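Local coordinates for peptidase S9 prolyl oligopeptidase catalytic domain-containing protein (Pyrococcus horikoshii, PDB 4HXF) that is a self-compartmentalizing hexameric serine protease, probably an acylaminoacyl peptidase of the prolyl oligopeptidase family, in which multimerization governs substrate selection, at residues E110-S115 with G176-D181. Numbering follows the deposited sequence.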
# COMPACT_ATOMS: atom_id res chain seq x y z
N GLU A 110 -23.53 18.64 23.34
CA GLU A 110 -23.86 19.30 24.61
C GLU A 110 -24.30 18.30 25.65
O GLU A 110 -25.23 17.46 25.38
CB GLU A 110 -25.06 20.32 24.39
CG GLU A 110 -25.55 21.07 25.56
CD GLU A 110 -26.94 21.85 25.45
OE1 GLU A 110 -27.66 21.76 24.53
OE2 GLU A 110 -27.29 22.47 26.44
N TRP A 111 -23.76 18.42 26.88
CA TRP A 111 -24.28 17.56 27.97
C TRP A 111 -25.62 17.91 28.44
O TRP A 111 -25.94 19.11 28.67
CB TRP A 111 -23.36 17.67 29.17
CG TRP A 111 -22.03 17.02 29.01
CD1 TRP A 111 -20.83 17.63 28.77
CD2 TRP A 111 -21.75 15.59 29.14
NE1 TRP A 111 -19.81 16.69 28.74
CE2 TRP A 111 -20.31 15.45 29.02
CE3 TRP A 111 -22.52 14.48 29.35
CZ2 TRP A 111 -19.68 14.21 29.06
CZ3 TRP A 111 -21.88 13.23 29.43
CH2 TRP A 111 -20.51 13.08 29.32
N ASN A 112 -26.41 16.88 28.77
CA ASN A 112 -27.56 17.00 29.65
C ASN A 112 -27.07 17.28 31.06
O ASN A 112 -25.92 16.90 31.46
CB ASN A 112 -28.33 15.70 29.55
CG ASN A 112 -29.67 15.71 30.33
OD1 ASN A 112 -29.72 15.36 31.52
ND2 ASN A 112 -30.73 16.19 29.68
N GLN A 113 -27.96 17.86 31.84
CA GLN A 113 -27.75 18.10 33.27
C GLN A 113 -27.38 16.83 34.06
O GLN A 113 -26.77 16.94 35.14
CB GLN A 113 -29.02 18.76 33.83
CG GLN A 113 -30.24 17.81 33.92
CD GLN A 113 -31.59 18.55 34.29
OE1 GLN A 113 -31.59 19.73 34.71
NE2 GLN A 113 -32.70 17.84 34.15
N ASP A 114 -27.73 15.64 33.58
CA ASP A 114 -27.37 14.38 34.25
C ASP A 114 -25.94 13.89 34.13
O ASP A 114 -25.59 12.88 34.73
CB ASP A 114 -28.33 13.27 33.79
CG ASP A 114 -28.19 12.86 32.31
OD1 ASP A 114 -27.27 13.22 31.56
OD2 ASP A 114 -29.10 12.11 31.90
N SER A 115 -25.13 14.60 33.34
CA SER A 115 -23.74 14.18 33.08
C SER A 115 -23.62 12.76 32.53
O SER A 115 -22.59 12.11 32.71
CB SER A 115 -22.85 14.35 34.31
OG SER A 115 -22.84 15.71 34.84
N GLY A 176 -30.78 22.82 18.16
CA GLY A 176 -31.35 22.24 19.37
C GLY A 176 -30.48 22.41 20.55
O GLY A 176 -29.30 22.30 20.41
N ILE A 177 -31.10 22.65 21.69
CA ILE A 177 -30.45 22.69 22.99
C ILE A 177 -31.22 21.86 24.00
O ILE A 177 -32.44 21.71 23.93
CB ILE A 177 -30.24 24.12 23.52
CG1 ILE A 177 -31.58 24.83 23.68
CG2 ILE A 177 -29.35 24.93 22.54
CD1 ILE A 177 -31.52 26.04 24.58
N TRP A 178 -30.53 21.41 25.03
CA TRP A 178 -31.22 20.91 26.19
C TRP A 178 -31.97 21.97 26.99
O TRP A 178 -31.49 23.06 27.19
CB TRP A 178 -30.28 20.21 27.15
CG TRP A 178 -29.70 18.87 26.69
CD1 TRP A 178 -28.41 18.60 26.36
CD2 TRP A 178 -30.42 17.62 26.60
NE1 TRP A 178 -28.22 17.32 26.11
CE2 TRP A 178 -29.39 16.64 26.19
CE3 TRP A 178 -31.75 17.24 26.71
CZ2 TRP A 178 -29.70 15.35 25.95
CZ3 TRP A 178 -32.06 15.88 26.53
CH2 TRP A 178 -31.04 14.97 26.12
N HIS A 179 -33.13 21.57 27.51
CA HIS A 179 -33.84 22.35 28.50
C HIS A 179 -34.33 21.35 29.53
O HIS A 179 -35.42 20.75 29.42
CB HIS A 179 -34.98 23.15 27.85
CG HIS A 179 -35.74 24.01 28.86
ND1 HIS A 179 -35.15 24.99 29.55
CD2 HIS A 179 -37.12 24.02 29.22
CE1 HIS A 179 -36.06 25.54 30.41
NE2 HIS A 179 -37.27 24.96 30.18
N GLY A 180 -33.48 21.13 30.51
CA GLY A 180 -33.73 20.07 31.51
C GLY A 180 -33.72 18.73 30.75
O GLY A 180 -32.74 18.45 30.02
N ASP A 181 -34.80 17.96 30.82
CA ASP A 181 -34.96 16.67 30.09
C ASP A 181 -35.68 16.76 28.74
O ASP A 181 -35.87 15.74 28.04
CB ASP A 181 -35.69 15.60 30.95
CG ASP A 181 -34.77 15.00 31.96
OD1 ASP A 181 -33.55 14.94 31.70
OD2 ASP A 181 -35.27 14.77 33.07
O HOH W 1 -27.00 21.68 21.94
O HOH W 2 -28.97 24.16 27.15
O HOH W 3 -31.82 15.29 33.43
O HOH W 4 -30.19 19.21 30.70
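Strand ends E110-W111 and G176-H179 run side by side in the same direction, E110 level with I177 and N112 level with W178, the N112 CA and W178 CA lying 6.4 Å apart. No backbone-to-backbone hydrogen bond joins them; side chains and water do the bridging. E110 suits its place because glutamate is long enough to cross: with CG anti to the backbone N (chi1 179°) and the chain extended, OE1 accepts a hydrogen bond from W178 N at 2.9 Å, on the syn side of the carboxylate. A water ties the same oxygen to G176 O. The return bond comes from W178, whose indole NE1 donates to E110 O at 3.1 Å; this oxygen lies in the ring plane, while the donor stands above the carbonyl plane. Tryptophan thus offers a polar edge and a broad face. Over that face sits N112, its CB 3.9 Å from the centroid of the five-membered ring of W178 in a CH-pi contact and its amide nearly upright on the ring, N112 ND2 being 3.3 Å from W178 CE3. Replacing W178 by alanine would probably leave E110 O without this donor and open a gap beneath N112. Asparagine also shapes the loop: N112 OD1 accepts from D114 N at 2.9 Å, an Asx turn within the type I turn N112-S115. One water joins N112 OD1, Q113 NE2 and D181 OD1; another links Q113 N to G180 O. Glycine fits at G180, where phi is positive and Q113 NE2 packs 3.6 Å from G180 CA. Strands 106-111 and 175-179 each begin a four-stranded blade, so the contact joins consecutive beta-propeller blades. W178 also packs on L119 of strand 117-124 and I183 of strand 182-188, while R117 forms salt bridges with both D114 and D181.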